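Local coordinates for protein delta-1-pyrroline-5-carboxylate dehydrogenase, mitochondrial (Mus musculus, PDB 4E3X) that oxidises the gamma-semialdehyde of L-glutamate, the open form of 1-pyrroline-5-carboxylate, to glutamate with NAD+ in the second step of mitochondrial proline degradation, at residues B[82-87]-B[423-428]; B[91-96]-B[236-240]; B[151-157]-B[342-347]. One frame throughout, in Å; residues are numbered along the deposited sequence.

Contact 1: residues B[82-87]-B[423-428]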
loop_
_atom_site.group_PDB
_atom_site.type_symbol
_atom_site.label_atom_id
_atom_site.label_comp_id
_atom_site.label_asym_id
_atom_site.label_seq_id
_atom_site.Cartn_x
_atom_site.Cartn_y
_atom_site.Cartn_z
ATOM N N LEU B 82 20.835 2.833 29.495
ATOM C CA LEU B 82 20.989 3.658 30.692
ATOM C C LEU B 82 19.673 4.345 31.053
ATOM O O LEU B 82 18.872 4.657 30.178
ATOM C CB LEU B 82 22.061 4.723 30.455
ATOM C CG LEU B 82 23.384 4.238 29.855
ATOM C CD1 LEU B 82 24.338 5.419 29.692
ATOM C CD2 LEU B 82 24.009 3.122 30.704
ATOM N N SER B 83 19.448 4.593 32.339
ATOM C CA SER B 83 18.290 5.370 32.752
ATOM C C SER B 83 18.549 6.839 32.418
ATOM O O SER B 83 19.525 7.410 32.892
ATOM C CB SER B 83 18.052 5.200 34.253
ATOM O OG SER B 83 16.879 5.887 34.660
ATOM N N PRO B 84 17.685 7.461 31.601
ATOM C CA PRO B 84 18.010 8.811 31.117
ATOM C C PRO B 84 18.215 9.855 32.222
ATOM O O PRO B 84 19.024 10.776 32.048
ATOM C CB PRO B 84 16.792 9.171 30.261
ATOM C CG PRO B 84 16.339 7.854 29.737
ATOM C CD PRO B 84 16.541 6.881 30.876
ATOM N N PHE B 85 17.493 9.722 33.331
ATOM C CA PHE B 85 17.571 10.699 34.420
ATOM C C PHE B 85 18.599 10.325 35.492
ATOM O O PHE B 85 18.804 11.061 36.457
ATOM C CB PHE B 85 16.186 10.908 35.044
ATOM C CG PHE B 85 15.524 9.633 35.500
ATOM C CD1 PHE B 85 15.757 9.124 36.773
ATOM C CD2 PHE B 85 14.672 8.934 34.655
ATOM C CE1 PHE B 85 15.152 7.944 37.194
ATOM C CE2 PHE B 85 14.067 7.758 35.063
ATOM C CZ PHE B 85 14.300 7.263 36.337
ATOM N N ASN B 86 19.247 9.182 35.309
ATOM C CA ASN B 86 20.295 8.719 36.214
ATOM C C ASN B 86 21.155 7.751 35.435
ATOM O O ASN B 86 21.022 6.533 35.585
ATOM C CB ASN B 86 19.705 8.026 37.443
ATOM C CG ASN B 86 20.775 7.563 38.424
ATOM O OD1 ASN B 86 21.923 7.998 38.362
ATOM N ND2 ASN B 86 20.399 6.667 39.331
ATOM N N HIS B 87 22.014 8.291 34.577
ATOM C CA HIS B 87 22.673 7.458 33.577
ATOM C C HIS B 87 23.750 6.544 34.154
ATOM O O HIS B 87 24.279 5.693 33.444
ATOM C CB HIS B 87 23.181 8.272 32.376
ATOM C CG HIS B 87 23.865 9.549 32.745
ATOM N ND1 HIS B 87 24.951 9.598 33.592
ATOM C CD2 HIS B 87 23.626 10.827 32.365
ATOM C CE1 HIS B 87 25.345 10.852 33.725
ATOM N NE2 HIS B 87 24.557 11.618 32.992
ATOM N N GLU B 423 24.135 17.632 32.095
ATOM C CA GLU B 423 24.184 16.180 31.922
ATOM C C GLU B 423 25.048 15.460 32.955
ATOM O O GLU B 423 25.491 14.337 32.721
ATOM C CB GLU B 423 24.602 15.786 30.498
ATOM C CG GLU B 423 25.981 16.262 30.069
ATOM C CD GLU B 423 26.354 15.762 28.682
ATOM O OE1 GLU B 423 25.754 14.765 28.222
ATOM O OE2 GLU B 423 27.241 16.369 28.045
ATOM N N SER B 424 25.261 16.091 34.107
ATOM C CA SER B 424 26.100 15.486 35.141
ATOM C C SER B 424 25.488 14.221 35.769
ATOM O O SER B 424 26.213 13.284 36.112
ATOM C CB SER B 424 26.462 16.509 36.227
ATOM O OG SER B 424 25.319 16.905 36.965
ATOM N N VAL B 425 24.166 14.198 35.916
ATOM C CA VAL B 425 23.483 13.073 36.560
ATOM C C VAL B 425 22.528 12.363 35.599
ATOM O O VAL B 425 22.504 11.131 35.522
ATOM C CB VAL B 425 22.707 13.534 37.810
ATOM C CG1 VAL B 425 21.924 12.379 38.413
ATOM C CG2 VAL B 425 23.666 14.130 38.839
ATOM N N GLY B 426 21.729 13.155 34.888
ATOM C CA GLY B 426 20.872 12.660 33.824
ATOM C C GLY B 426 20.993 13.622 32.664
ATOM O O GLY B 426 21.667 14.640 32.788
ATOM N N TYR B 427 20.354 13.317 31.542
ATOM C CA TYR B 427 20.423 14.192 30.372
ATOM C C TYR B 427 19.370 15.297 30.463
ATOM O O TYR B 427 18.425 15.343 29.683
ATOM C CB TYR B 427 20.289 13.368 29.088
ATOM C CG TYR B 427 21.358 12.297 29.004
ATOM C CD1 TYR B 427 22.698 12.642 28.864
ATOM C CD2 TYR B 427 21.036 10.945 29.097
ATOM C CE1 TYR B 427 23.690 11.679 28.804
ATOM C CE2 TYR B 427 22.023 9.970 29.032
ATOM C CZ TYR B 427 23.345 10.344 28.882
ATOM O OH TYR B 427 24.330 9.383 28.822
ATOM N N TYR B 428 19.551 16.195 31.426
ATOM C CA TYR B 428 18.517 17.159 31.767
ATOM C C TYR B 428 18.564 18.450 30.959
ATOM O O TYR B 428 19.562 19.175 30.968
ATOM C CB TYR B 428 18.582 17.487 33.255
ATOM C CG TYR B 428 17.926 16.468 34.163
ATOM C CD1 TYR B 428 16.545 16.293 34.167
ATOM C CD2 TYR B 428 18.683 15.714 35.049
ATOM C CE1 TYR B 428 15.943 15.382 35.014
ATOM C CE2 TYR B 428 18.088 14.802 35.902
ATOM C CZ TYR B 428 16.720 14.647 35.884
ATOM O OH TYR B 428 16.128 13.748 36.740
HETATM O O HOH W 1 17.649 12.519 38.455
HETATM O O HOH W 2 23.877 9.306 37.090
#
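The type I beta turn from Ser-83 to Asn-86, which lies in the connection between strands 78-83 and 89-95 of this aldehyde dehydrogenase, docks with His-87 onto the loop 423-428 that leads into strand 428-436. Pro-84, with its fixed phi, suits the second position of the turn, and its carbonyl O accepts from Tyr-427 N at 2.9 Å. A second backbone bond runs the other way, from His-87 N to Val-425 O at 3.0 Å. Between them Gly-426 lies against Phe-85, their CA atoms 3.9 Å apart; any side chain on Gly-426 would strike Phe-85 CA and Pro-84 O.

His-87 is the central side chain. Its chi1 of 44° sets CG between the backbone N and the carbonyl carbon, folding the imidazole back over the loop. His-87 NE2 donates in the ring plane to Glu-423 O at 2.9 Å, although it stands above the plane of that carbonyl. Val-425 O lies over the centre of the same ring, 3.2 Å above it, while His-87 CD2 rests on one face of the Tyr-427 ring, whose plane is turned 44° from the imidazole. Elsewhere in the contact, Tyr-428 OH touches Phe-85 CB at 3.3 Å, and one water bridges that hydroxyl to Phe-85 O. Another water donates to both Asn-86 OD1 and Val-425 O. The imidazole thus works as both donor and flat packing surface, and all three direct bonds end on main-chain carbonyls, two of the loop and one of the turn, so the docking depends largely on the backbone shape of both.

Contact 2: residues B[91-96]-B[236-240]; sequences VAKFCY and DTAML
Phe-94 and Met-239 meet because their torsions turn them onto each other: chi1 of 65° places the phenyl CG between its own backbone N and carbonyl carbon, and Met-239 leaves with CG anti to the backbone N, then bends at chi2 and chi3 to bring its methyl back over the ring. The result is a Met-aromatic contact between strand 89-95 and the first turn of helix 239-251, the helix that follows parallel strand 230-233 in the Rossmann-type domain. Met-239 CE sits above the phenyl face, 4.1 Å from the Phe-94 centroid, and SD lies above it too, at 4.7 Å. A flexible, polarisable methionine can bend to the shape of the flat ring.

Earlier in the strand, a classic beta bulge sets Val-91 and Ala-92 both opposite Gln-81 and turns both toward the helix. Val-91 CG2 meets Leu-240 CD2 at 4.1 Å, the side chains crossing at about a right angle; Ala-92 CB is a looser neighbour, 4.5 Å from Leu-240 CD1. Gln-81 also accepts from Leu-240 N through its side chain, joining sheet to helix.

At the other end Asp-236 meets the edge of the Phe-94 ring, Asp-236 CG 3.7 Å from Phe-94 CZ. The Asp-236 side chain lies near that of Lys-233, an NAD-binding residue, and also at the edge of the tyrosine ring, where Tyr-96 OH donates to Asp-236 OD2 in a very short bond of 2.5 Å.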
loop_
_atom_site.group_PDB
_atom_site.type_symbol
_atom_site.label_atom_id
_atom_site.label_comp_id
_atom_site.label_asym_id
_atom_site.label_seq_id
_atom_site.Cartn_x
_atom_site.Cartn_y
_atom_site.Cartn_z
ATOM N N VAL B 91 20.160 -0.015 33.145
ATOM C CA VAL B 91 18.909 -0.730 33.380
ATOM C C VAL B 91 18.866 -2.076 32.670
ATOM O O VAL B 91 18.137 -2.984 33.075
ATOM C CB VAL B 91 17.666 0.124 33.024
ATOM C CG1 VAL B 91 17.761 1.495 33.689
ATOM C CG2 VAL B 91 17.502 0.260 31.510
ATOM N N ALA B 92 19.657 -2.207 31.613
ATOM C CA ALA B 92 19.726 -3.465 30.886
ATOM C C ALA B 92 21.101 -3.643 30.270
ATOM O O ALA B 92 21.751 -2.661 29.878
ATOM C CB ALA B 92 18.638 -3.545 29.805
ATOM N N LYS B 93 21.531 -4.901 30.210
ATOM C CA LYS B 93 22.701 -5.318 29.456
ATOM C C LYS B 93 22.173 -6.232 28.371
ATOM O O LYS B 93 21.488 -7.208 28.660
ATOM C CB LYS B 93 23.672 -6.089 30.351
ATOM C CG LYS B 93 24.919 -6.552 29.609
ATOM C CD LYS B 93 25.982 -7.120 30.531
ATOM C CE LYS B 93 25.610 -8.487 31.031
ATOM N NZ LYS B 93 26.746 -9.111 31.779
ATOM N N PHE B 94 22.457 -5.901 27.119
ATOM C CA PHE B 94 21.949 -6.693 26.009
ATOM C C PHE B 94 23.074 -6.882 25.012
ATOM O O PHE B 94 24.213 -6.530 25.300
ATOM C CB PHE B 94 20.670 -6.069 25.402
ATOM C CG PHE B 94 20.872 -4.723 24.750
ATOM C CD1 PHE B 94 20.988 -4.627 23.372
ATOM C CD2 PHE B 94 20.892 -3.552 25.502
ATOM C CE1 PHE B 94 21.151 -3.399 22.754
ATOM C CE2 PHE B 94 21.057 -2.310 24.893
ATOM C CZ PHE B 94 21.180 -2.234 23.513
ATOM N N CYS B 95 22.778 -7.461 23.860
ATOM C CA CYS B 95 23.811 -7.610 22.851
ATOM C C CYS B 95 23.251 -7.415 21.457
ATOM O O CYS B 95 22.061 -7.593 21.212
ATOM C CB CYS B 95 24.506 -8.971 22.958
ATOM S SG CYS B 95 23.453 -10.395 22.604
ATOM N N TYR B 96 24.130 -7.048 20.539
ATOM C CA TYR B 96 23.743 -6.918 19.152
ATOM C C TYR B 96 23.889 -8.260 18.441
ATOM O O TYR B 96 24.959 -8.865 18.487
ATOM C CB TYR B 96 24.649 -5.909 18.451
ATOM C CG TYR B 96 24.371 -4.434 18.698
ATOM C CD1 TYR B 96 23.161 -3.977 19.210
ATOM C CD2 TYR B 96 25.329 -3.489 18.356
ATOM C CE1 TYR B 96 22.931 -2.605 19.383
ATOM C CE2 TYR B 96 25.114 -2.146 18.524
ATOM C CZ TYR B 96 23.923 -1.703 19.035
ATOM O OH TYR B 96 23.744 -0.342 19.182
ATOM N N ASP B 236 17.612 0.425 21.060
ATOM C CA ASP B 236 18.555 0.268 22.161
ATOM C C ASP B 236 18.081 0.995 23.418
ATOM O O ASP B 236 18.223 0.495 24.533
ATOM C CB ASP B 236 19.920 0.852 21.793
ATOM C CG ASP B 236 20.617 0.117 20.666
ATOM O OD1 ASP B 236 20.105 -0.899 20.159
ATOM O OD2 ASP B 236 21.715 0.575 20.305
ATOM N N THR B 237 17.539 2.191 23.230
ATOM C CA THR B 237 17.189 3.052 24.353
ATOM C C THR B 237 15.789 2.769 24.912
ATOM O O THR B 237 15.341 3.455 25.833
ATOM C CB THR B 237 17.373 4.543 23.985
ATOM O OG1 THR B 237 16.938 4.755 22.642
ATOM C CG2 THR B 237 18.842 4.925 24.039
ATOM N N ALA B 238 15.141 1.719 24.397
ATOM C CA ALA B 238 13.874 1.234 24.951
ATOM C C ALA B 238 13.914 -0.277 25.161
ATOM O O ALA B 238 12.872 -0.932 25.177
ATOM C CB ALA B 238 12.701 1.604 24.044
ATOM N N MET B 239 15.114 -0.832 25.324
ATOM C CA MET B 239 15.257 -2.288 25.349
ATOM C C MET B 239 14.493 -2.974 26.489
ATOM O O MET B 239 13.843 -4.009 26.277
ATOM C CB MET B 239 16.737 -2.660 25.388
ATOM C CG MET B 239 17.027 -4.120 25.089
ATOM S SD MET B 239 16.480 -4.594 23.439
ATOM C CE MET B 239 17.254 -3.350 22.440
ATOM N N LEU B 240 14.604 -2.417 27.689
ATOM C CA LEU B 240 13.993 -3.008 28.872
ATOM C C LEU B 240 12.479 -3.198 28.693
ATOM O O LEU B 240 11.954 -4.300 28.875
ATOM C CB LEU B 240 14.286 -2.121 30.084
ATOM C CG LEU B 240 13.845 -2.647 31.448
ATOM C CD1 LEU B 240 14.691 -3.846 31.881
ATOM C CD2 LEU B 240 13.908 -1.521 32.486
#

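Contact 3: residues B[151-157]-B[342-347]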
loop_
_atom_site.group_PDB
_atom_site.type_symbol
_atom_site.label_atom_id
_atom_site.label_comp_id
_atom_site.label_asym_id
_atom_site.label_seq_id
_atom_site.Cartn_x
_atom_site.Cartn_y
_atom_site.Cartn_z
ATOM N N GLN B 151 13.140 4.694 29.643
ATOM C CA GLN B 151 12.959 5.728 28.622
ATOM C C GLN B 151 12.754 7.127 29.211
ATOM O O GLN B 151 12.695 8.103 28.470
ATOM C CB GLN B 151 11.819 5.366 27.665
ATOM C CG GLN B 151 12.142 4.221 26.723
ATOM C CD GLN B 151 10.974 3.271 26.570
ATOM O OE1 GLN B 151 10.848 2.304 27.317
ATOM N NE2 GLN B 151 10.100 3.551 25.614
ATOM N N GLY B 152 12.663 7.225 30.537
ATOM C CA GLY B 152 12.571 8.518 31.201
ATOM C C GLY B 152 11.187 9.141 31.209
ATOM O O GLY B 152 11.059 10.348 31.410
ATOM N N LYS B 153 10.157 8.337 30.969
ATOM C CA LYS B 153 8.783 8.838 30.976
ATOM C C LYS B 153 8.224 9.088 32.372
ATOM O O LYS B 153 8.566 8.389 33.325
ATOM C CB LYS B 153 7.857 7.874 30.225
ATOM C CG LYS B 153 8.219 7.718 28.751
ATOM C CD LYS B 153 7.023 7.399 27.869
ATOM C CE LYS B 153 7.439 7.499 26.413
ATOM N NZ LYS B 153 6.315 7.284 25.463
ATOM N N THR B 154 7.349 10.083 32.481
ATOM C CA THR B 154 6.567 10.258 33.694
ATOM C C THR B 154 5.470 9.196 33.757
ATOM O O THR B 154 5.195 8.505 32.771
ATOM C CB THR B 154 5.890 11.628 33.723
ATOM O OG1 THR B 154 5.094 11.765 32.540
ATOM C CG2 THR B 154 6.930 12.746 33.788
ATOM N N VAL B 155 4.840 9.079 34.921
ATOM C CA VAL B 155 3.730 8.149 35.105
ATOM C C VAL B 155 2.694 8.246 33.986
ATOM O O VAL B 155 2.361 7.246 33.352
ATOM C CB VAL B 155 3.002 8.399 36.438
ATOM C CG1 VAL B 155 1.781 7.502 36.542
ATOM C CG2 VAL B 155 3.935 8.179 37.616
ATOM N N ILE B 156 2.188 9.446 33.724
ATOM C CA ILE B 156 1.119 9.568 32.748
ATOM C C ILE B 156 1.599 9.309 31.324
ATOM O O ILE B 156 0.870 8.720 30.534
ATOM C CB ILE B 156 0.384 10.927 32.843
ATOM C CG1 ILE B 156 -0.832 10.961 31.909
ATOM C CG2 ILE B 156 1.321 12.087 32.529
ATOM C CD1 ILE B 156 -1.807 9.814 32.119
ATOM N N GLN B 157 2.821 9.725 30.991
ATOM C CA GLN B 157 3.327 9.453 29.654
ATOM C C GLN B 157 3.530 7.950 29.453
ATOM O O GLN B 157 3.272 7.421 28.379
ATOM C CB GLN B 157 4.607 10.243 29.368
ATOM C CG GLN B 157 4.371 11.739 29.164
ATOM C CD GLN B 157 3.368 12.018 28.062
ATOM O OE1 GLN B 157 3.508 11.527 26.943
ATOM N NE2 GLN B 157 2.338 12.796 28.381
ATOM N N GLU B 342 5.756 17.854 26.973
ATOM C CA GLU B 342 5.540 16.514 27.521
ATOM C C GLU B 342 6.547 15.545 26.917
ATOM O O GLU B 342 6.881 15.641 25.731
ATOM C CB GLU B 342 4.106 16.033 27.293
ATOM C CG GLU B 342 3.108 16.698 28.228
ATOM C CD GLU B 342 1.683 16.237 28.005
ATOM O OE1 GLU B 342 1.276 16.049 26.840
ATOM O OE2 GLU B 342 0.968 16.056 29.012
ATOM N N TYR B 343 7.042 14.630 27.748
ATOM C CA TYR B 343 8.134 13.728 27.380
ATOM C C TYR B 343 9.305 14.500 26.749
ATOM O O TYR B 343 9.993 14.015 25.846
ATOM C CB TYR B 343 7.652 12.543 26.514
ATOM C CG TYR B 343 8.714 11.469 26.349
ATOM C CD1 TYR B 343 9.458 11.031 27.444
ATOM C CD2 TYR B 343 8.976 10.899 25.108
ATOM C CE1 TYR B 343 10.444 10.068 27.308
ATOM C CE2 TYR B 343 9.961 9.931 24.966
ATOM C CZ TYR B 343 10.681 9.517 26.071
ATOM O OH TYR B 343 11.668 8.565 25.939
ATOM N N GLY B 344 9.530 15.716 27.244
ATOM C CA GLY B 344 10.618 16.544 26.756
ATOM C C GLY B 344 10.564 16.860 25.271
ATOM O O GLY B 344 11.609 17.055 24.647
ATOM N N GLY B 345 9.359 16.888 24.703
ATOM C CA GLY B 345 9.192 17.157 23.284
ATOM C C GLY B 345 9.687 16.039 22.377
ATOM O O GLY B 345 9.826 16.235 21.167
ATOM N N GLN B 346 9.956 14.869 22.953
ATOM C CA GLN B 346 10.491 13.746 22.186
ATOM C C GLN B 346 9.390 12.928 21.526
ATOM O O GLN B 346 9.299 11.706 21.707
ATOM C CB GLN B 346 11.344 12.865 23.088
ATOM C CG GLN B 346 12.471 13.630 23.755
ATOM C CD GLN B 346 13.261 12.744 24.689
ATOM O OE1 GLN B 346 14.406 12.388 24.402
ATOM N NE2 GLN B 346 12.644 12.357 25.804
ATOM N N LYS B 347 8.545 13.609 20.761
ATOM C CA LYS B 347 7.457 12.946 20.059
ATOM C C LYS B 347 7.446 13.414 18.622
ATOM O O LYS B 347 7.662 14.592 18.345
ATOM C CB LYS B 347 6.109 13.281 20.693
ATOM C CG LYS B 347 5.962 12.902 22.159
ATOM C CD LYS B 347 4.524 13.104 22.613
ATOM C CE LYS B 347 4.339 12.692 24.063
ATOM N NZ LYS B 347 2.924 12.816 24.501
HETATM O O HOH W 3 13.914 10.610 27.770
HETATM O O HOH W 4 3.043 14.429 30.775
HETATM O O HOH W 5 0.531 13.505 26.230
#
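Tyr-343 and Lys-153 form a buried cation-pi contact beside the active site, where the link between helices 140-151 and 155-180 meets the loop leading to the nucleophile Cys-348. The lysine chain, extended beyond CG, lies over the phenol: Lys-153 CE stands 3.7 Å above the Tyr-343 ring centre and NZ is 4.7 Å from the centroid. Gln-346 NE2 covers the opposite face. At the ring edge Tyr-343 OH donates to Gln-151 O at 2.8 Å, the hydroxyl oxygen tilted 24° out of the carbonyl plane. Replacing Tyr-343 by an alanine is likely to leave Gln-151 O without this donor and to remove the surface the Lys-153 chain lies on. Lys-153 NZ also binds Asp-161 and the carbonyl of Asn-211, the probable transition-state stabiliser, while Gln-346 O accepts from Asn-211 ND2.

Thr-154 suits the N-cap of helix 155-180, its OG1 weakly accepting from Gln-157 N. Gln-157, bent at chi2 (-56°), uses both ends of its amide. Two waters each bridge Gln-157 NE2 to the Glu-342 carboxylate, one to OE1 and one to OE2, the latter also bound by Tyr-559 OH of the second subunit. Gln-157 OE1 accepts from Lys-347 NZ at 2.8 Å.

In the fold
From the N terminus the chain first lays down the hairpin of strands 78-83 and 89-95, whose turn begins contact 1 and whose second strand begins contact 2. It then passes the helix junction at 151-157, the start of contact 3, before the chain entering helix 239-251 closes contact 2 at 236-240. Contact 3 closes later, at 342-347, so contacts 2 and 3 cross; contact 1, closing at 423-428, encloses both. In space they adjoin: Ser-83 packs on Val-91, Pro-84 on Gln-151 and Gly-152, and Ala-238 on Gln-151. Together they tie the N-terminal sheet to the Rossmann-type domain, the catalytic-cysteine loop and the loop before strand 428-436.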